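Local coordinates for protein cytochrome c, class II (Shewanella frigidimarina, PDB 4ULV) that binds a covalently attached heme c and is probably an electron carrier or gas sensor of the cytochrome c' family, at residues P5-A8 with I9-R12; G120-D123 with V124-D128; Q76-A79 with D80-K84; A14-G17 with L18-Y21. All blocks are in the same frame, centred on the assembly; numbering follows the deposited sequence. Where two conformers were deposited one is given.

Contact 1 of 4, residues P5-A8 with I9-R12. With HEC (heme c), chain C.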
# COMPACT_ATOMS: atom_id res chain seq x y z
N PRO A 5 2.44 -0.31 -20.20
CA PRO A 5 3.25 0.61 -19.38
C PRO A 5 2.44 1.59 -18.57
O PRO A 5 2.88 2.04 -17.49
CB PRO A 5 4.09 1.39 -20.39
CG PRO A 5 4.04 0.61 -21.65
CD PRO A 5 2.83 -0.27 -21.63
N ALA A 6 1.28 2.00 -19.08
CA ALA A 6 0.40 2.84 -18.28
C ALA A 6 0.07 2.24 -16.92
O ALA A 6 -0.14 2.94 -15.94
CB ALA A 6 -0.86 3.14 -19.03
N ASP A 7 0.00 0.91 -16.91
CA ASP A 7 -0.28 0.20 -15.66
C ASP A 7 0.84 0.39 -14.63
O ASP A 7 0.55 0.47 -13.46
CB ASP A 7 -0.59 -1.28 -15.93
CG ASP A 7 -1.83 -1.50 -16.81
OD1 ASP A 7 -2.82 -0.76 -16.74
OD2 ASP A 7 -1.83 -2.45 -17.59
N ALA A 8 2.06 0.35 -15.11
CA ALA A 8 3.23 0.49 -14.23
C ALA A 8 3.21 1.87 -13.63
O ALA A 8 3.55 2.08 -12.45
CB ALA A 8 4.48 0.29 -15.04
N ILE A 9 2.89 2.86 -14.43
CA ILE A 9 2.80 4.22 -13.92
C ILE A 9 1.67 4.39 -12.95
O ILE A 9 1.85 4.96 -11.86
CB ILE A 9 2.58 5.20 -15.12
CG1 ILE A 9 3.81 5.23 -16.00
CG2 ILE A 9 2.21 6.58 -14.60
CD1 ILE A 9 3.54 5.78 -17.45
N GLU A 10 0.49 3.84 -13.23
CA GLU A 10 -0.59 3.95 -12.30
C GLU A 10 -0.27 3.24 -10.97
O GLU A 10 -0.66 3.73 -9.92
CB GLU A 10 -1.88 3.39 -12.94
CG GLU A 10 -2.37 4.37 -13.99
CD GLU A 10 -3.39 3.82 -14.98
OE1 GLU A 10 -4.01 2.81 -14.66
OE2 GLU A 10 -3.59 4.44 -16.09
N TYR A 11 0.41 2.11 -11.06
CA TYR A 11 0.80 1.35 -9.87
C TYR A 11 1.72 2.21 -8.97
O TYR A 11 1.45 2.35 -7.74
CB TYR A 11 1.47 0.08 -10.32
CG TYR A 11 1.89 -0.88 -9.21
CD1 TYR A 11 1.01 -1.83 -8.73
CD2 TYR A 11 3.16 -0.83 -8.67
CE1 TYR A 11 1.39 -2.73 -7.75
CE2 TYR A 11 3.55 -1.69 -7.66
CZ TYR A 11 2.64 -2.63 -7.21
OH TYR A 11 2.95 -3.56 -6.22
N ARG A 12 2.79 2.75 -9.55
CA ARG A 12 3.71 3.53 -8.66
C ARG A 12 3.04 4.79 -8.12
O ARG A 12 3.25 5.17 -6.98
CB ARG A 12 5.04 3.82 -9.36
CG ARG A 12 4.99 4.86 -10.48
CD ARG A 12 5.97 4.51 -11.54
NE ARG A 12 6.11 5.59 -12.54
CZ ARG A 12 6.71 5.43 -13.71
NH1 ARG A 12 7.14 4.24 -14.11
NH2 ARG A 12 6.90 6.46 -14.53
FE HEC C . 7.68 10.39 -4.37
CHA HEC C . 5.56 10.76 -7.05
CHB HEC C . 5.21 11.39 -2.31
CHC HEC C . 9.54 9.40 -1.71
CHD HEC C . 10.10 9.27 -6.47
NA HEC C . 5.68 10.95 -4.66
C1A HEC C . 4.99 11.08 -5.81
C2A HEC C . 3.69 11.55 -5.58
C3A HEC C . 3.59 11.72 -4.24
C4A HEC C . 4.85 11.34 -3.68
CMA HEC C . 2.42 12.24 -3.48
CAA HEC C . 2.62 11.81 -6.65
CBA HEC C . 1.82 10.52 -6.92
CGA HEC C . 0.68 10.73 -7.91
O1A HEC C . 0.95 10.83 -9.10
O2A HEC C . -0.48 10.75 -7.47
NB HEC C . 7.39 10.29 -2.33
C1B HEC C . 6.36 10.86 -1.63
C2B HEC C . 6.59 10.94 -0.25
C3B HEC C . 7.82 10.36 -0.13
C4B HEC C . 8.31 9.98 -1.37
CMB HEC C . 5.74 11.58 0.77
CAB HEC C . 8.65 10.14 1.13
CBB HEC C . 7.85 9.74 2.36
NC HEC C . 9.52 9.41 -4.09
C1C HEC C . 10.18 9.16 -2.90
C2C HEC C . 11.45 8.62 -3.14
C3C HEC C . 11.62 8.56 -4.53
C4C HEC C . 10.38 9.08 -5.05
CMC HEC C . 12.43 8.23 -2.03
CAC HEC C . 12.80 8.13 -5.34
CBC HEC C . 13.77 7.13 -4.79
ND HEC C . 7.80 10.03 -6.42
C1D HEC C . 8.89 9.71 -7.10
C2D HEC C . 8.71 9.81 -8.51
C3D HEC C . 7.40 10.13 -8.67
C4D HEC C . 6.87 10.33 -7.37
CMD HEC C . 9.69 9.52 -9.58
CAD HEC C . 6.65 10.25 -9.96
CBD HEC C . 5.80 9.02 -10.28
CGD HEC C . 5.03 9.13 -11.61
O1D HEC C . 4.47 10.26 -11.84
O2D HEC C . 5.09 8.14 -12.35
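Arg12 starts beside Ala8, one helical turn back, and ends on a propionate of heme c. Its CB lies 3.8 Å from Ala8 O. CG sits between the backbone N and the carbonyl carbon (chi1 72°), and this torsion turns the chain back along the helix. This CG meets Ala8 O at 3.7 Å and also touches heme O2D. CD is next to the same carbonyl, 3.5 Å from Ala8 O. NE gives a nearly straight hydrogen bond of 2.8 Å to heme O2D, with an N-H...O angle of 167°. NH2 adds only a weak bond of 3.3 Å to the same O2D. The propionate thus meets the edge of the guanidinium, near its plane. One face of the group is covered by Ile9, whose CG1 lies over the centre, 3.6 Å above the plane. Outside the segments, NH1 bonds to Gly58 O and Ser63 OG, and NH2 bonds to Thr68 OG1. These bonds hold the buried group in its rotation, and the pairing with the propionate probably offsets its charge.

Glu10 also lies against the carbonyl one turn back, but with CG anti to its own carbonyl carbon, 3.3 Å from Ala6 O. Its OE1 is 4.3 Å from Asp7 OD1, a like-charge approach that is probably mildly unfavourable. Asp7 OD2 accepts a hydrogen bond from Glu4 N. Tyr11 OH bonds to Asn22 of the second subunit. This start of helix 5-30 lies between the heme-binding loop around Gly58 to Thr68 and the N-terminal helix of the partner subunit.

Contact 2 of 4, residues G120-D123 with V124-D128. With HEC (heme c), chain C.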
# COMPACT_ATOMS: atom_id res chain seq x y z
N GLY A 120 14.90 14.62 -1.60
CA GLY A 120 16.13 14.33 -2.30
C GLY A 120 15.90 13.58 -3.60
O GLY A 120 16.63 13.77 -4.56
N CYS A 121 14.96 12.62 -3.57
CA CYS A 121 14.61 11.97 -4.77
C CYS A 121 13.83 12.79 -5.74
O CYS A 121 14.17 12.83 -6.95
CB CYS A 121 13.91 10.64 -4.46
SG CYS A 121 13.70 9.67 -5.99
N HIS A 122 12.82 13.49 -5.25
CA HIS A 122 12.04 14.34 -6.14
C HIS A 122 12.89 15.41 -6.83
O HIS A 122 12.70 15.69 -8.03
CB HIS A 122 10.92 14.99 -5.40
CG HIS A 122 9.90 14.05 -4.84
ND1 HIS A 122 8.89 14.46 -4.01
CD2 HIS A 122 9.67 12.72 -5.07
CE1 HIS A 122 8.08 13.43 -3.76
NE2 HIS A 122 8.54 12.38 -4.40
N ASP A 123 13.86 15.94 -6.09
CA ASP A 123 14.68 17.03 -6.66
C ASP A 123 15.40 16.56 -7.90
O ASP A 123 15.54 17.32 -8.87
CB ASP A 123 15.70 17.48 -5.61
CG ASP A 123 15.12 18.43 -4.60
OD1 ASP A 123 13.99 18.90 -4.77
OD2 ASP A 123 15.83 18.65 -3.59
N VAL A 124 15.82 15.29 -7.92
CA VAL A 124 16.62 14.75 -9.03
C VAL A 124 15.76 14.08 -10.11
O VAL A 124 16.11 14.18 -11.30
CB VAL A 124 17.75 13.82 -8.50
CG1 VAL A 124 18.60 13.30 -9.62
CG2 VAL A 124 18.58 14.54 -7.49
N TYR A 125 14.69 13.36 -9.70
CA TYR A 125 14.02 12.40 -10.57
C TYR A 125 12.57 12.66 -10.86
O TYR A 125 11.97 11.87 -11.62
CB TYR A 125 14.22 11.02 -9.95
CG TYR A 125 15.64 10.58 -9.96
CD1 TYR A 125 16.34 10.37 -11.11
CD2 TYR A 125 16.32 10.33 -8.76
CE1 TYR A 125 17.64 9.97 -11.12
CE2 TYR A 125 17.63 9.94 -8.76
CZ TYR A 125 18.33 9.79 -9.92
OH TYR A 125 19.64 9.41 -9.98
N LYS A 126 11.99 13.73 -10.36
CA LYS A 126 10.56 14.04 -10.56
C LYS A 126 10.46 15.40 -11.13
O LYS A 126 11.16 16.34 -10.78
CB LYS A 126 9.75 13.95 -9.25
CG LYS A 126 8.25 13.97 -9.39
CD LYS A 126 7.54 13.90 -8.05
CE LYS A 126 6.04 14.03 -8.05
NZ LYS A 126 5.61 15.42 -8.38
N LYS A 127 9.52 15.57 -12.07
CA LYS A 127 9.24 16.91 -12.67
C LYS A 127 8.83 17.86 -11.58
O LYS A 127 8.21 17.49 -10.58
CB LYS A 127 8.13 16.82 -13.73
CG LYS A 127 8.50 15.94 -14.89
CD LYS A 127 7.38 15.79 -15.91
CE LYS A 127 7.71 14.68 -16.90
NZ LYS A 127 6.60 14.27 -17.81
N ASP A 128 9.19 19.13 -11.75
CA ASP A 128 8.67 20.20 -10.90
C ASP A 128 7.17 20.43 -11.08
O ASP A 128 6.55 20.91 -10.13
CB ASP A 128 9.34 21.53 -11.23
CG ASP A 128 10.78 21.59 -10.80
OD1 ASP A 128 11.31 20.65 -10.16
OD2 ASP A 128 11.37 22.64 -11.14
OXT ASP A 128 6.57 20.16 -12.14
FE HEC C . 7.68 10.39 -4.37
CHA HEC C . 5.56 10.76 -7.05
CHB HEC C . 5.21 11.39 -2.31
CHC HEC C . 9.54 9.40 -1.71
CHD HEC C . 10.10 9.27 -6.47
NA HEC C . 5.68 10.95 -4.66
C1A HEC C . 4.99 11.08 -5.81
C2A HEC C . 3.69 11.55 -5.58
C3A HEC C . 3.59 11.72 -4.24
C4A HEC C . 4.85 11.34 -3.68
CMA HEC C . 2.42 12.24 -3.48
CAA HEC C . 2.62 11.81 -6.65
CBA HEC C . 1.82 10.52 -6.92
CGA HEC C . 0.68 10.73 -7.91
O1A HEC C . 0.95 10.83 -9.10
O2A HEC C . -0.48 10.75 -7.47
NB HEC C . 7.39 10.29 -2.33
C1B HEC C . 6.36 10.86 -1.63
C2B HEC C . 6.59 10.94 -0.25
C3B HEC C . 7.82 10.36 -0.13
C4B HEC C . 8.31 9.98 -1.37
CMB HEC C . 5.74 11.58 0.77
CAB HEC C . 8.65 10.14 1.13
CBB HEC C . 7.85 9.74 2.36
NC HEC C . 9.52 9.41 -4.09
C1C HEC C . 10.18 9.16 -2.90
C2C HEC C . 11.45 8.62 -3.14
C3C HEC C . 11.62 8.56 -4.53
C4C HEC C . 10.38 9.08 -5.05
CMC HEC C . 12.43 8.23 -2.03
CAC HEC C . 12.80 8.13 -5.34
CBC HEC C . 13.77 7.13 -4.79
ND HEC C . 7.80 10.03 -6.42
C1D HEC C . 8.89 9.71 -7.10
C2D HEC C . 8.71 9.81 -8.51
C3D HEC C . 7.40 10.13 -8.67
C4D HEC C . 6.87 10.33 -7.37
CMD HEC C . 9.69 9.52 -9.58
CAD HEC C . 6.65 10.25 -9.96
CBD HEC C . 5.80 9.02 -10.28
CGD HEC C . 5.03 9.13 -11.61
O1D HEC C . 4.47 10.26 -11.84
O2D HEC C . 5.09 8.14 -12.35
O HOH W 1 13.95 19.84 -8.77
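The His122 ring carries the aliphatic chain of Lys126 on one face and points its NE2 at the heme iron. Lys126 CD stands 4.0 Å from the ring centroid, 14° off the normal, in a CH-pi contact. Heme CHB lies at the edge of the ring, in its plane. The Tyr125 ring has Val124 CG1 over the centre of one face, 3.5 Å above its plane. Cys121 SG comes to the edge of the same ring, 3.9 Å from Tyr125 CD2, in a sulfur-aromatic contact. Phe81 of helix 78-98 meets Tyr125 edge-to-face, and the Tyr125 hydroxyl is hydrogen-bonded to Asp80.

Cys121 and His122 are the last two residues of the CXXCH motif of c-type cytochromes, in which Cys118 is the other heme-linked cysteine. Cys121 SG is covalently bonded to heme CAC. His122 NE2 binds the iron at 2.2 Å, as the axial ligand. In this family the motif lies near the end of the last helix of a four-helix bundle.

Lys126 lies beside His122 and points the same way. Its CG is anti to the backbone N (chi1 -168°), and the chain runs out across the heme, where CE is 3.5 Å from heme CHA. Lys126 is also the first residue to leave the helix. Its N still bonds to His122 O at 3.1 Å, while Tyr125 N bonds to Cys121 O at 2.8 Å. Farther along the chain, a water lies between Asp123 O and Asp128 OD1. Asp123 OD2 forms a salt bridge with Lys119.

Contact 3 of 4, residues Q76-A79 with D80-K84. With HEC (heme c), chain C.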
# COMPACT_ATOMS: atom_id res chain seq x y z
N GLN A 76 18.72 6.68 -16.82
CA GLN A 76 20.12 6.90 -17.09
C GLN A 76 20.98 6.58 -15.89
O GLN A 76 22.11 6.05 -16.06
CB GLN A 76 20.41 8.33 -17.51
CG GLN A 76 21.90 8.50 -17.70
CD GLN A 76 22.24 9.55 -18.66
OE1 GLN A 76 21.98 10.74 -18.40
NE2 GLN A 76 22.89 9.16 -19.75
N ASP A 77 20.47 6.91 -14.71
CA ASP A 77 21.16 6.80 -13.45
C ASP A 77 20.40 5.82 -12.51
O ASP A 77 20.10 6.21 -11.36
CB ASP A 77 21.24 8.20 -12.88
CG ASP A 77 22.20 9.10 -13.70
OD1 ASP A 77 22.93 8.57 -14.56
OD2 ASP A 77 22.26 10.29 -13.43
N LYS A 78 20.01 4.64 -13.01
CA LYS A 78 19.12 3.79 -12.21
C LYS A 78 19.83 3.30 -10.96
O LYS A 78 19.16 3.08 -9.98
CB LYS A 78 18.54 2.65 -13.05
CG LYS A 78 17.39 1.91 -12.39
CD LYS A 78 16.08 2.64 -12.58
CE LYS A 78 14.86 2.06 -11.90
NZ LYS A 78 14.53 0.68 -12.36
N ALA A 79 21.15 3.14 -10.99
CA ALA A 79 21.88 2.79 -9.75
C ALA A 79 21.64 3.81 -8.65
O ALA A 79 21.36 3.46 -7.50
CB ALA A 79 23.34 2.59 -10.04
N ASP A 80 21.77 5.08 -9.02
CA ASP A 80 21.54 6.11 -8.02
C ASP A 80 20.10 6.13 -7.54
O ASP A 80 19.83 6.26 -6.36
CB ASP A 80 21.97 7.51 -8.50
CG ASP A 80 21.78 8.58 -7.43
OD1 ASP A 80 22.49 8.53 -6.37
OD2 ASP A 80 20.90 9.41 -7.65
N PHE A 81 19.15 6.01 -8.50
CA PHE A 81 17.76 5.92 -8.15
C PHE A 81 17.47 4.79 -7.13
O PHE A 81 16.71 4.97 -6.17
CB PHE A 81 16.89 5.74 -9.42
CG PHE A 81 15.42 5.73 -9.16
CD1 PHE A 81 14.72 6.90 -9.06
CD2 PHE A 81 14.70 4.52 -9.09
CE1 PHE A 81 13.37 6.94 -8.86
CE2 PHE A 81 13.33 4.54 -8.91
CZ PHE A 81 12.64 5.74 -8.82
N ASP A 82 18.01 3.62 -7.46
CA ASP A 82 17.81 2.42 -6.63
C ASP A 82 18.49 2.58 -5.24
O ASP A 82 17.93 2.14 -4.27
CB ASP A 82 18.34 1.17 -7.33
CG ASP A 82 17.53 0.79 -8.55
OD1 ASP A 82 16.41 1.34 -8.76
OD2 ASP A 82 18.01 -0.12 -9.29
N SER A 83 19.64 3.27 -5.19
CA SER A 83 20.29 3.57 -3.90
C SER A 83 19.38 4.47 -3.07
O SER A 83 19.12 4.19 -1.92
CB SER A 83 21.62 4.22 -4.19
OG SER A 83 22.25 4.65 -2.98
N LYS A 84 18.84 5.54 -3.70
CA LYS A 84 17.88 6.42 -2.98
C LYS A 84 16.64 5.63 -2.52
O LYS A 84 16.10 5.82 -1.43
CB LYS A 84 17.44 7.62 -3.85
CG LYS A 84 18.51 8.64 -4.03
CD LYS A 84 17.94 9.90 -4.75
CE LYS A 84 18.96 10.95 -5.16
NZ LYS A 84 19.92 11.27 -4.10
FE HEC C . 7.68 10.39 -4.37
CHA HEC C . 5.56 10.76 -7.05
CHB HEC C . 5.21 11.39 -2.31
CHC HEC C . 9.54 9.40 -1.71
CHD HEC C . 10.10 9.27 -6.47
NA HEC C . 5.68 10.95 -4.66
C1A HEC C . 4.99 11.08 -5.81
C2A HEC C . 3.69 11.55 -5.58
C3A HEC C . 3.59 11.72 -4.24
C4A HEC C . 4.85 11.34 -3.68
CMA HEC C . 2.42 12.24 -3.48
CAA HEC C . 2.62 11.81 -6.65
CBA HEC C . 1.82 10.52 -6.92
CGA HEC C . 0.68 10.73 -7.91
O1A HEC C . 0.95 10.83 -9.10
O2A HEC C . -0.48 10.75 -7.47
NB HEC C . 7.39 10.29 -2.33
C1B HEC C . 6.36 10.86 -1.63
C2B HEC C . 6.59 10.94 -0.25
C3B HEC C . 7.82 10.36 -0.13
C4B HEC C . 8.31 9.98 -1.37
CMB HEC C . 5.74 11.58 0.77
CAB HEC C . 8.65 10.14 1.13
CBB HEC C . 7.85 9.74 2.36
NC HEC C . 9.52 9.41 -4.09
C1C HEC C . 10.18 9.16 -2.90
C2C HEC C . 11.45 8.62 -3.14
C3C HEC C . 11.62 8.56 -4.53
C4C HEC C . 10.38 9.08 -5.05
CMC HEC C . 12.43 8.23 -2.03
CAC HEC C . 12.80 8.13 -5.34
CBC HEC C . 13.77 7.13 -4.79
ND HEC C . 7.80 10.03 -6.42
C1D HEC C . 8.89 9.71 -7.10
C2D HEC C . 8.71 9.81 -8.51
C3D HEC C . 7.40 10.13 -8.67
C4D HEC C . 6.87 10.33 -7.37
CMD HEC C . 9.69 9.52 -9.58
CAD HEC C . 6.65 10.25 -9.96
CBD HEC C . 5.80 9.02 -10.28
CGD HEC C . 5.03 9.13 -11.61
O1D HEC C . 4.47 10.26 -11.84
O2D HEC C . 5.09 8.14 -12.35
O HOH W 2 16.32 -1.10 -11.16
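Lys78 runs side by side with Phe81 and passes at a slant over Asp82. All belong to the first turns of helix 78-98. Lys78 bends at chi2 (83°), and this bend brings its CE to 3.7 Å from Phe81 CD2. The same CE lies 3.6 Å from Asp82 OD1. Lys78 NZ stays 4.1 Å from Asp82 OD1, too far for a salt bridge. A water joins the two charges instead: it accepts from Lys78 NZ at 2.8 Å and donates to Asp82 OD2 at 2.7 Å. The other oxygen, OD1, lies at the edge of the Phe81 ring, in its plane, and is hydrogen-bonded to His56. An alanine in place of Lys78 is likely to uncover the CD2 side of Phe81 and leave the water and Asp82 without the ammonium group.

One face of Phe81 meets the heme's thioether-bearing arm: heme CBC is 4.1 Å above the ring plane, toward the rim, and Phe81 CE1 is 3.8 Å from heme CAC. In the backbone, Phe81 N bonds to Asp77 O and Asp82 N to Lys78 O. This start of a helix lends an aromatic ring to the wall of a heme pocket, beside the thioether of Cys121.

Contact 4 of 4, residues A14-G17 with L18-Y21. With HEC (heme c), chain C.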
# COMPACT_ATOMS: atom_id res chain seq x y z
N ALA A 14 -0.19 5.26 -7.45
CA ALA A 14 -1.14 4.83 -6.43
C ALA A 14 -0.38 4.61 -5.10
O ALA A 14 -0.83 5.08 -4.07
CB ALA A 14 -1.83 3.54 -6.81
N ALA A 15 0.78 3.97 -5.22
CA ALA A 15 1.57 3.72 -3.98
C ALA A 15 2.07 4.99 -3.32
O ALA A 15 1.95 5.18 -2.10
CB ALA A 15 2.75 2.77 -4.35
N PHE A 16 2.58 5.88 -4.15
CA PHE A 16 3.03 7.18 -3.62
C PHE A 16 1.92 7.98 -3.00
O PHE A 16 2.13 8.64 -1.97
CB PHE A 16 3.78 8.00 -4.66
CG PHE A 16 5.18 7.51 -4.96
CD1 PHE A 16 6.17 7.42 -3.98
CD2 PHE A 16 5.51 7.19 -6.26
CE1 PHE A 16 7.44 7.01 -4.33
CE2 PHE A 16 6.75 6.79 -6.61
CZ PHE A 16 7.71 6.65 -5.64
N GLY A 17 0.73 7.95 -3.57
CA GLY A 17 -0.35 8.61 -2.93
C GLY A 17 -0.67 8.11 -1.54
O GLY A 17 -1.03 8.85 -0.64
N LEU A 18 -0.66 6.80 -1.43
CA LEU A 18 -0.90 6.16 -0.11
C LEU A 18 0.21 6.51 0.91
O LEU A 18 -0.10 6.78 2.08
CB LEU A 18 -1.09 4.68 -0.22
CG LEU A 18 -2.27 4.20 -1.07
CD1 LEU A 18 -2.14 2.70 -1.12
CD2 LEU A 18 -3.59 4.62 -0.52
N ILE A 19 1.42 6.52 0.40
CA ILE A 19 2.57 6.92 1.26
C ILE A 19 2.30 8.34 1.75
O ILE A 19 2.46 8.67 2.96
CB ILE A 19 3.87 6.83 0.50
CG1 ILE A 19 4.25 5.38 0.27
CG2 ILE A 19 5.00 7.60 1.16
CD1 ILE A 19 5.36 5.17 -0.71
N ALA A 20 1.94 9.23 0.81
CA ALA A 20 1.77 10.69 1.14
C ALA A 20 0.65 10.87 2.16
O ALA A 20 0.75 11.68 3.09
CB ALA A 20 1.51 11.52 -0.08
N TYR A 21 -0.43 10.13 2.04
CA TYR A 21 -1.53 10.27 2.98
C TYR A 21 -1.08 9.90 4.41
O TYR A 21 -1.39 10.60 5.35
CB TYR A 21 -2.74 9.40 2.57
CG TYR A 21 -3.87 9.39 3.55
CD1 TYR A 21 -4.84 10.38 3.54
CD2 TYR A 21 -3.91 8.42 4.57
CE1 TYR A 21 -5.88 10.39 4.46
CE2 TYR A 21 -4.95 8.42 5.51
CZ TYR A 21 -5.90 9.43 5.47
OH TYR A 21 -6.92 9.47 6.35
FE HEC C . 7.68 10.39 -4.37
CHA HEC C . 5.56 10.76 -7.05
CHB HEC C . 5.21 11.39 -2.31
CHC HEC C . 9.54 9.40 -1.71
CHD HEC C . 10.10 9.27 -6.47
NA HEC C . 5.68 10.95 -4.66
C1A HEC C . 4.99 11.08 -5.81
C2A HEC C . 3.69 11.55 -5.58
C3A HEC C . 3.59 11.72 -4.24
C4A HEC C . 4.85 11.34 -3.68
CMA HEC C . 2.42 12.24 -3.48
CAA HEC C . 2.62 11.81 -6.65
CBA HEC C . 1.82 10.52 -6.92
CGA HEC C . 0.68 10.73 -7.91
O1A HEC C . 0.95 10.83 -9.10
O2A HEC C . -0.48 10.75 -7.47
NB HEC C . 7.39 10.29 -2.33
C1B HEC C . 6.36 10.86 -1.63
C2B HEC C . 6.59 10.94 -0.25
C3B HEC C . 7.82 10.36 -0.13
C4B HEC C . 8.31 9.98 -1.37
CMB HEC C . 5.74 11.58 0.77
CAB HEC C . 8.65 10.14 1.13
CBB HEC C . 7.85 9.74 2.36
NC HEC C . 9.52 9.41 -4.09
C1C HEC C . 10.18 9.16 -2.90
C2C HEC C . 11.45 8.62 -3.14
C3C HEC C . 11.62 8.56 -4.53
C4C HEC C . 10.38 9.08 -5.05
CMC HEC C . 12.43 8.23 -2.03
CAC HEC C . 12.80 8.13 -5.34
CBC HEC C . 13.77 7.13 -4.79
ND HEC C . 7.80 10.03 -6.42
C1D HEC C . 8.89 9.71 -7.10
C2D HEC C . 8.71 9.81 -8.51
C3D HEC C . 7.40 10.13 -8.67
C4D HEC C . 6.87 10.33 -7.37
CMD HEC C . 9.69 9.52 -9.58
CAD HEC C . 6.65 10.25 -9.96
CBD HEC C . 5.80 9.02 -10.28
CGD HEC C . 5.03 9.13 -11.61
O1D HEC C . 4.47 10.26 -11.84
O2D HEC C . 5.09 8.14 -12.35
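Phe16 and Ile19 form the tight side of this turn, against the heme. The Phe16 ring is nearly parallel to the porphyrin, with heme ND 3.3 Å from its plane and over its centre. Phe16 CE1 comes within 3.2 Å of heme NC and is 3.4 Å from the iron. CG is anti to the carbonyl carbon (chi1 -74°), and this lays the ring over heme ND, with its CD1–CE1 side above the iron. Ile19 CD1 touches Phe16 CD1 at 4.1 Å, while Ile19 CG2 rests 3.8 Å from heme CBB. Ala20 CB fills in beside heme CMA. With only an alanine methyl instead of the Phe16 ring, the iron would probably lose its cover on this face and Ile19 CD1 its neighbour.

The far side makes fewer side-chain contacts here, and the second subunit covers part of it. Ala14 and Gly17 are partly exposed. Tyr21 meets the first segment mainly through CB, 3.7 Å from Gly17 O. Its hydroxyl bonds to Glu57 of the second subunit, whose Ala14 packs on Ala14. A bulky apolar side chain over the iron, on the side opposite His122, is a feature of cytochromes c', consistent with control of gas access.

Overall arrangement
The four contacts surround one heme c. Along the chain the order is contact 1, contact 4, contact 3, contact 2. Contacts 1 and 4 are successive parts of helix 5-30, their centres about 14 Å apart. Contact 3 opens helix 78-98 and contact 2 ends helix 104-125; their centres are about 12 Å apart. They touch directly through Tyr125 OH and Asp80 OD2. Contacts 3 and 4 are farthest apart, about 21 Å between centres. The cofactor joins the two pairs: contact 2 provides the iron ligand, contact 4 the opposite face, contact 1 a propionate partner and contact 3 a side wall. Helix 5-30 also faces the second subunit.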